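Local coordinates for aspartate-semialdehyde dehydrogenase (PDB 2R00), which catalyses the NADPH-dependent reductive dephosphorylation of L-aspartyl-4-phosphate to L-aspartate-semialdehyde on the route to lysine, methionine and threonine, at residues E32-K44 / V53-V66. Numbering follows the deposited sequence.
Sequences ELFLLASERSEGK and VRVQNVEEFDWSQV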
loop_
_atom_site.group_PDB
_atom_site.type_symbol
_atom_site.label_atom_id
_atom_site.label_comp_id
_atom_site.label_asym_id
_atom_site.label_seq_id
_atom_site.Cartn_x
_atom_site.Cartn_y
_atom_site.Cartn_z
ATOM N N GLU A 32 -34.748 -20.025 -19.137
ATOM C CA GLU A 32 -34.616 -20.935 -18.005
ATOM C C GLU A 32 -33.241 -20.833 -17.338
ATOM O O GLU A 32 -32.209 -20.788 -18.015
ATOM C CB GLU A 32 -34.869 -22.365 -18.456
ATOM C CG GLU A 32 -35.354 -23.296 -17.363
ATOM C CD GLU A 32 -36.008 -24.550 -17.929
ATOM O OE1 GLU A 32 -36.384 -24.550 -19.131
ATOM O OE2 GLU A 32 -36.135 -25.535 -17.170
ATOM N N LEU A 33 -33.241 -20.795 -16.009
ATOM C CA LEU A 33 -32.004 -20.794 -15.238
ATOM C C LEU A 33 -31.801 -22.159 -14.607
ATOM O O LEU A 33 -32.731 -22.709 -14.012
ATOM C CB LEU A 33 -32.036 -19.706 -14.151
ATOM C CG LEU A 33 -30.798 -19.579 -13.254
ATOM C CD1 LEU A 33 -29.591 -19.066 -14.046
ATOM C CD2 LEU A 33 -31.077 -18.672 -12.072
ATOM N N PHE A 34 -30.591 -22.703 -14.750
ATOM C CA PHE A 34 -30.220 -23.966 -14.110
ATOM C C PHE A 34 -29.102 -23.737 -13.093
ATOM O O PHE A 34 -28.146 -22.998 -13.352
ATOM C CB PHE A 34 -29.794 -25.013 -15.150
ATOM C CG PHE A 34 -30.853 -25.320 -16.176
ATOM C CD1 PHE A 34 -30.959 -24.562 -17.336
ATOM C CD2 PHE A 34 -31.745 -26.371 -15.981
ATOM C CE1 PHE A 34 -31.941 -24.841 -18.297
ATOM C CE2 PHE A 34 -32.724 -26.657 -16.933
ATOM C CZ PHE A 34 -32.822 -25.888 -18.089
ATOM N N LEU A 35 -29.239 -24.357 -11.931
ATOM C CA LEU A 35 -28.244 -24.227 -10.885
ATOM C C LEU A 35 -27.602 -25.582 -10.641
ATOM O O LEU A 35 -28.295 -26.567 -10.359
ATOM C CB LEU A 35 -28.869 -23.661 -9.605
ATOM C CG LEU A 35 -29.569 -22.305 -9.745
ATOM C CD1 LEU A 35 -30.248 -21.892 -8.432
ATOM C CD2 LEU A 35 -28.604 -21.214 -10.226
ATOM N N LEU A 36 -26.281 -25.628 -10.779
ATOM C CA LEU A 36 -25.528 -26.875 -10.694
ATOM C C LEU A 36 -24.529 -26.834 -9.549
ATOM O O LEU A 36 -23.960 -25.788 -9.242
ATOM C CB LEU A 36 -24.803 -27.160 -12.018
ATOM C CG LEU A 36 -25.659 -27.051 -13.283
ATOM C CD1 LEU A 36 -24.818 -26.957 -14.545
ATOM C CD2 LEU A 36 -26.642 -28.212 -13.350
ATOM N N ALA A 37 -24.350 -27.983 -8.909
ATOM C CA ALA A 37 -23.345 -28.167 -7.869
ATOM C C ALA A 37 -23.037 -29.660 -7.735
ATOM O O ALA A 37 -23.432 -30.456 -8.589
ATOM C CB ALA A 37 -23.828 -27.588 -6.544
ATOM N N SER A 38 -22.327 -30.032 -6.673
ATOM C CA SER A 38 -22.076 -31.438 -6.378
ATOM C C SER A 38 -23.348 -32.074 -5.810
ATOM O O SER A 38 -24.347 -31.385 -5.571
ATOM C CB SER A 38 -20.905 -31.594 -5.400
ATOM O OG SER A 38 -21.339 -31.458 -4.053
ATOM N N GLU A 39 -23.298 -33.384 -5.589
ATOM C CA GLU A 39 -24.442 -34.135 -5.084
ATOM C C GLU A 39 -24.885 -33.682 -3.692
ATOM O O GLU A 39 -26.065 -33.799 -3.351
ATOM C CB GLU A 39 -24.128 -35.631 -5.072
ATOM C CG GLU A 39 -25.363 -36.522 -5.152
ATOM C CD GLU A 39 -25.028 -38.007 -5.230
ATOM O OE1 GLU A 39 -23.868 -38.353 -5.554
ATOM O OE2 GLU A 39 -25.937 -38.830 -4.974
ATOM N N ARG A 40 -23.946 -33.170 -2.898
ATOM C CA ARG A 40 -24.227 -32.761 -1.519
ATOM C C ARG A 40 -25.125 -31.521 -1.411
ATOM O O ARG A 40 -25.793 -31.325 -0.392
ATOM C CB ARG A 40 -22.926 -32.526 -0.755
ATOM N N SER A 41 -25.118 -30.692 -2.456
ATOM C CA SER A 41 -25.894 -29.452 -2.507
ATOM C C SER A 41 -27.226 -29.619 -3.230
ATOM O O SER A 41 -28.080 -28.724 -3.187
ATOM C CB SER A 41 -25.089 -28.357 -3.205
ATOM O OG SER A 41 -24.014 -27.915 -2.402
ATOM N N GLU A 42 -27.389 -30.761 -3.888
ATOM C CA GLU A 42 -28.564 -31.048 -4.706
ATOM C C GLU A 42 -29.878 -30.921 -3.932
ATOM O O GLU A 42 -30.008 -31.438 -2.820
ATOM C CB GLU A 42 -28.454 -32.444 -5.328
ATOM C CG GLU A 42 -29.586 -32.768 -6.287
ATOM C CD GLU A 42 -29.374 -34.054 -7.059
ATOM O OE1 GLU A 42 -29.789 -34.091 -8.246
ATOM O OE2 GLU A 42 -28.798 -35.012 -6.483
ATOM N N GLY A 43 -30.843 -30.233 -4.534
ATOM C CA GLY A 43 -32.163 -30.069 -3.934
ATOM C C GLY A 43 -32.374 -28.751 -3.209
ATOM O O GLY A 43 -33.504 -28.424 -2.843
ATOM N N LYS A 44 -31.303 -27.995 -2.978
ATOM C CA LYS A 44 -31.445 -26.669 -2.376
ATOM C C LYS A 44 -32.194 -25.731 -3.329
ATOM O O LYS A 44 -32.069 -25.849 -4.551
ATOM C CB LYS A 44 -30.096 -26.070 -1.987
ATOM C CG LYS A 44 -30.240 -24.982 -0.928
ATOM C CD LYS A 44 -29.005 -24.115 -0.774
ATOM C CE LYS A 44 -29.255 -22.983 0.238
ATOM N NZ LYS A 44 -30.570 -22.282 0.033
ATOM N N VAL A 53 -35.897 -22.036 -8.304
ATOM C CA VAL A 53 -34.912 -22.834 -9.027
ATOM C C VAL A 53 -34.262 -23.841 -8.077
ATOM O O VAL A 53 -33.828 -23.476 -6.983
ATOM C CB VAL A 53 -33.832 -21.956 -9.717
ATOM C CG1 VAL A 53 -33.070 -22.788 -10.746
ATOM C CG2 VAL A 53 -34.461 -20.750 -10.406
ATOM N N ARG A 54 -34.205 -25.107 -8.498
ATOM C CA ARG A 54 -33.646 -26.173 -7.668
ATOM C C ARG A 54 -32.254 -26.599 -8.137
ATOM O O ARG A 54 -32.063 -26.954 -9.304
ATOM C CB ARG A 54 -34.579 -27.390 -7.637
ATOM C CG ARG A 54 -34.129 -28.495 -6.672
ATOM C CD ARG A 54 -35.141 -29.651 -6.578
ATOM N NE ARG A 54 -36.532 -29.191 -6.506
ATOM C CZ ARG A 54 -37.184 -28.872 -5.389
ATOM N NH1 ARG A 54 -36.596 -28.963 -4.192
ATOM N NH2 ARG A 54 -38.444 -28.461 -5.472
ATOM N N VAL A 55 -31.300 -26.593 -7.210
ATOM C CA VAL A 55 -29.931 -27.057 -7.494
ATOM C C VAL A 55 -29.957 -28.545 -7.864
ATOM O O VAL A 55 -30.614 -29.349 -7.194
ATOM C CB VAL A 55 -28.975 -26.804 -6.300
ATOM C CG1 VAL A 55 -27.551 -27.292 -6.601
ATOM C CG2 VAL A 55 -28.964 -25.317 -5.920
ATOM N N GLN A 56 -29.274 -28.897 -8.948
ATOM C CA GLN A 56 -29.134 -30.300 -9.337
ATOM C C GLN A 56 -27.668 -30.713 -9.427
ATOM O O GLN A 56 -26.766 -29.870 -9.434
ATOM C CB GLN A 56 -29.881 -30.609 -10.647
ATOM C CG GLN A 56 -29.552 -29.698 -11.809
ATOM C CD GLN A 56 -30.479 -29.888 -12.993
ATOM O OE1 GLN A 56 -31.274 -29.000 -13.319
ATOM N NE2 GLN A 56 -30.386 -31.050 -13.649
ATOM N N ASN A 57 -27.442 -32.019 -9.479
ATOM C CA ASN A 57 -26.104 -32.575 -9.565
ATOM C C ASN A 57 -25.542 -32.382 -10.970
ATOM O O ASN A 57 -26.176 -32.746 -11.962
ATOM C CB ASN A 57 -26.154 -34.056 -9.174
ATOM C CG ASN A 57 -24.782 -34.692 -9.064
ATOM O OD1 ASN A 57 -23.764 -34.114 -9.454
ATOM N ND2 ASN A 57 -24.753 -35.910 -8.538
ATOM N N VAL A 58 -24.361 -31.780 -11.048
ATOM C CA VAL A 58 -23.677 -31.562 -12.329
ATOM C C VAL A 58 -23.437 -32.877 -13.096
ATOM O O VAL A 58 -23.496 -32.897 -14.323
ATOM C CB VAL A 58 -22.348 -30.742 -12.146
ATOM C CG1 VAL A 58 -21.316 -31.502 -11.293
ATOM C CG2 VAL A 58 -21.777 -30.326 -13.487
ATOM N N GLU A 59 -23.202 -33.960 -12.356
ATOM C CA GLU A 59 -22.929 -35.288 -12.924
ATOM C C GLU A 59 -24.085 -35.835 -13.762
ATOM O O GLU A 59 -23.868 -36.652 -14.664
ATOM C CB GLU A 59 -22.606 -36.286 -11.807
ATOM C CG GLU A 59 -21.355 -35.963 -10.975
ATOM C CD GLU A 59 -20.050 -36.375 -11.649
ATOM O OE1 GLU A 59 -20.090 -36.983 -12.743
ATOM O OE2 GLU A 59 -18.974 -36.088 -11.077
ATOM N N GLU A 60 -25.307 -35.396 -13.447
ATOM C CA GLU A 60 -26.511 -35.836 -14.164
ATOM C C GLU A 60 -27.028 -34.821 -15.200
ATOM O O GLU A 60 -27.963 -35.116 -15.952
ATOM C CB GLU A 60 -27.628 -36.198 -13.168
ATOM C CG GLU A 60 -27.238 -37.231 -12.096
ATOM C CD GLU A 60 -28.359 -37.506 -11.085
ATOM O OE1 GLU A 60 -29.107 -36.564 -10.722
ATOM O OE2 GLU A 60 -28.491 -38.671 -10.638
ATOM N N PHE A 61 -26.409 -33.643 -15.263
ATOM C CA PHE A 61 -26.925 -32.545 -16.075
ATOM C C PHE A 61 -26.733 -32.737 -17.579
ATOM O O PHE A 61 -25.657 -33.136 -18.030
ATOM C CB PHE A 61 -26.322 -31.210 -15.613
ATOM C CG PHE A 61 -26.988 -30.001 -16.207
ATOM C CD1 PHE A 61 -28.319 -29.703 -15.915
ATOM C CD2 PHE A 61 -26.284 -29.148 -17.060
ATOM C CE1 PHE A 61 -28.939 -28.577 -16.465
ATOM C CE2 PHE A 61 -26.889 -28.022 -17.608
ATOM C CZ PHE A 61 -28.221 -27.735 -17.312
ATOM N N ASP A 62 -27.791 -32.451 -18.336
ATOM C CA ASP A 62 -27.758 -32.409 -19.797
ATOM C C ASP A 62 -27.450 -30.972 -20.230
ATOM O O ASP A 62 -28.276 -30.077 -20.063
ATOM C CB ASP A 62 -29.109 -32.891 -20.376
ATOM C CG ASP A 62 -29.224 -32.688 -21.883
ATOM O OD1 ASP A 62 -28.188 -32.526 -22.557
ATOM O OD2 ASP A 62 -30.368 -32.691 -22.400
ATOM N N TRP A 63 -26.257 -30.763 -20.783
ATOM C CA TRP A 63 -25.769 -29.422 -21.115
ATOM C C TRP A 63 -26.427 -28.845 -22.370
ATOM O O TRP A 63 -26.352 -27.642 -22.610
ATOM C CB TRP A 63 -24.234 -29.414 -21.257
ATOM C CG TRP A 63 -23.488 -29.696 -19.967
ATOM C CD1 TRP A 63 -23.014 -30.900 -19.541
ATOM C CD2 TRP A 63 -23.124 -28.741 -18.955
ATOM N NE1 TRP A 63 -22.382 -30.762 -18.325
ATOM C CE2 TRP A 63 -22.433 -29.446 -17.944
ATOM C CE3 TRP A 63 -23.307 -27.357 -18.809
ATOM C CZ2 TRP A 63 -21.926 -28.814 -16.794
ATOM C CZ3 TRP A 63 -22.806 -26.728 -17.658
ATOM C CH2 TRP A 63 -22.121 -27.460 -16.673
ATOM N N SER A 64 -27.075 -29.708 -23.158
ATOM C CA SER A 64 -27.823 -29.295 -24.357
ATOM C C SER A 64 -28.958 -28.334 -24.041
ATOM O O SER A 64 -29.466 -27.639 -24.928
ATOM C CB SER A 64 -28.381 -30.517 -25.088
ATOM O OG SER A 64 -27.331 -31.220 -25.735
ATOM N N GLN A 65 -29.350 -28.303 -22.775
ATOM C CA GLN A 65 -30.403 -27.405 -22.296
ATOM C C GLN A 65 -30.028 -25.920 -22.296
ATOM O O GLN A 65 -30.915 -25.067 -22.291
ATOM C CB GLN A 65 -30.833 -27.808 -20.887
ATOM C CG GLN A 65 -31.484 -29.176 -20.810
ATOM C CD GLN A 65 -31.783 -29.591 -19.394
ATOM O OE1 GLN A 65 -30.887 -29.976 -18.639
ATOM N NE2 GLN A 65 -33.054 -29.527 -19.020
ATOM N N VAL A 66 -28.733 -25.602 -22.299
ATOM C CA VAL A 66 -28.311 -24.208 -22.069
ATOM C C VAL A 66 -27.483 -23.597 -23.192
ATOM O O VAL A 66 -26.788 -24.306 -23.929
ATOM C CB VAL A 66 -27.585 -24.014 -20.700
ATOM C CG1 VAL A 66 -28.552 -24.214 -19.544
ATOM C CG2 VAL A 66 -26.417 -24.950 -20.555
HETATM O O HOH W 1 -31.533 -26.166 -11.810
HETATM O O HOH W 2 -21.342 -34.330 -8.058
HETATM O O HOH W 3 -27.630 -37.095 -8.102
#
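Leu33 lays its carbonyl O against the CG1 methyl of Val53, where strands 32-37 and 53-57 are still splayed apart. Phe34 swings its CG anti to the carbonyl carbon (chi1 -58°), which brings its ring against Phe61 and Val66. The two phenyl rings meet obliquely, planes 59° apart, Phe34 CD2 lying 3.6 Å from Phe61 CE1; a flat ring suits this buried spot, with Gln56 OE1 at its edge, in plane. Leu35 packs CG on Val53 CG1, and a water fills in where the strands have yet to close up, accepting from Leu35 N and donating to Arg54 O and Gln56 OE1. Closer pairing starts when Leu35 O accepts from Gln56 N at 2.9 Å. Leu36 sets CD2 over one face of the Phe61 ring, 3.6 Å from its centroid in a CH-pi contact, while CD1 reaches Trp63 CH2. Ala37 donates from N to Gln56 O and accepts at O from Val58 N; its small CB fits against Val55 CG1. These bonds join parallel, neighbouring strands of the Rossmann-type nucleotide-binding domain, and the loop after strand 32-37 carries Arg40 and Ser41, predicted to bind NADP(+); the Ser41 hydroxyl is hydrogen-bonded to Thr12 of the same predicted site. Glu39 rests CB and CG beside Asn57 ND2; asparagine suits the strand end because OD1 accepts from Glu59 N in an Asx turn, leaving ND2 to face Glu39 and a water shared with Glu42 OE2. Glu42 extends over Asn57 (chi1 -175°), OE1 taking a weak bond from Asn57 N but lying 3.6 Å from Glu60 OE1, a like-charge pair that may raise a pKa. Gly43, with the positive phi of a type II turn that glycine adopts readily, gives its N to Val55 O at 2.8 Å. Lys44 O receives Val55 N at 2.9 Å.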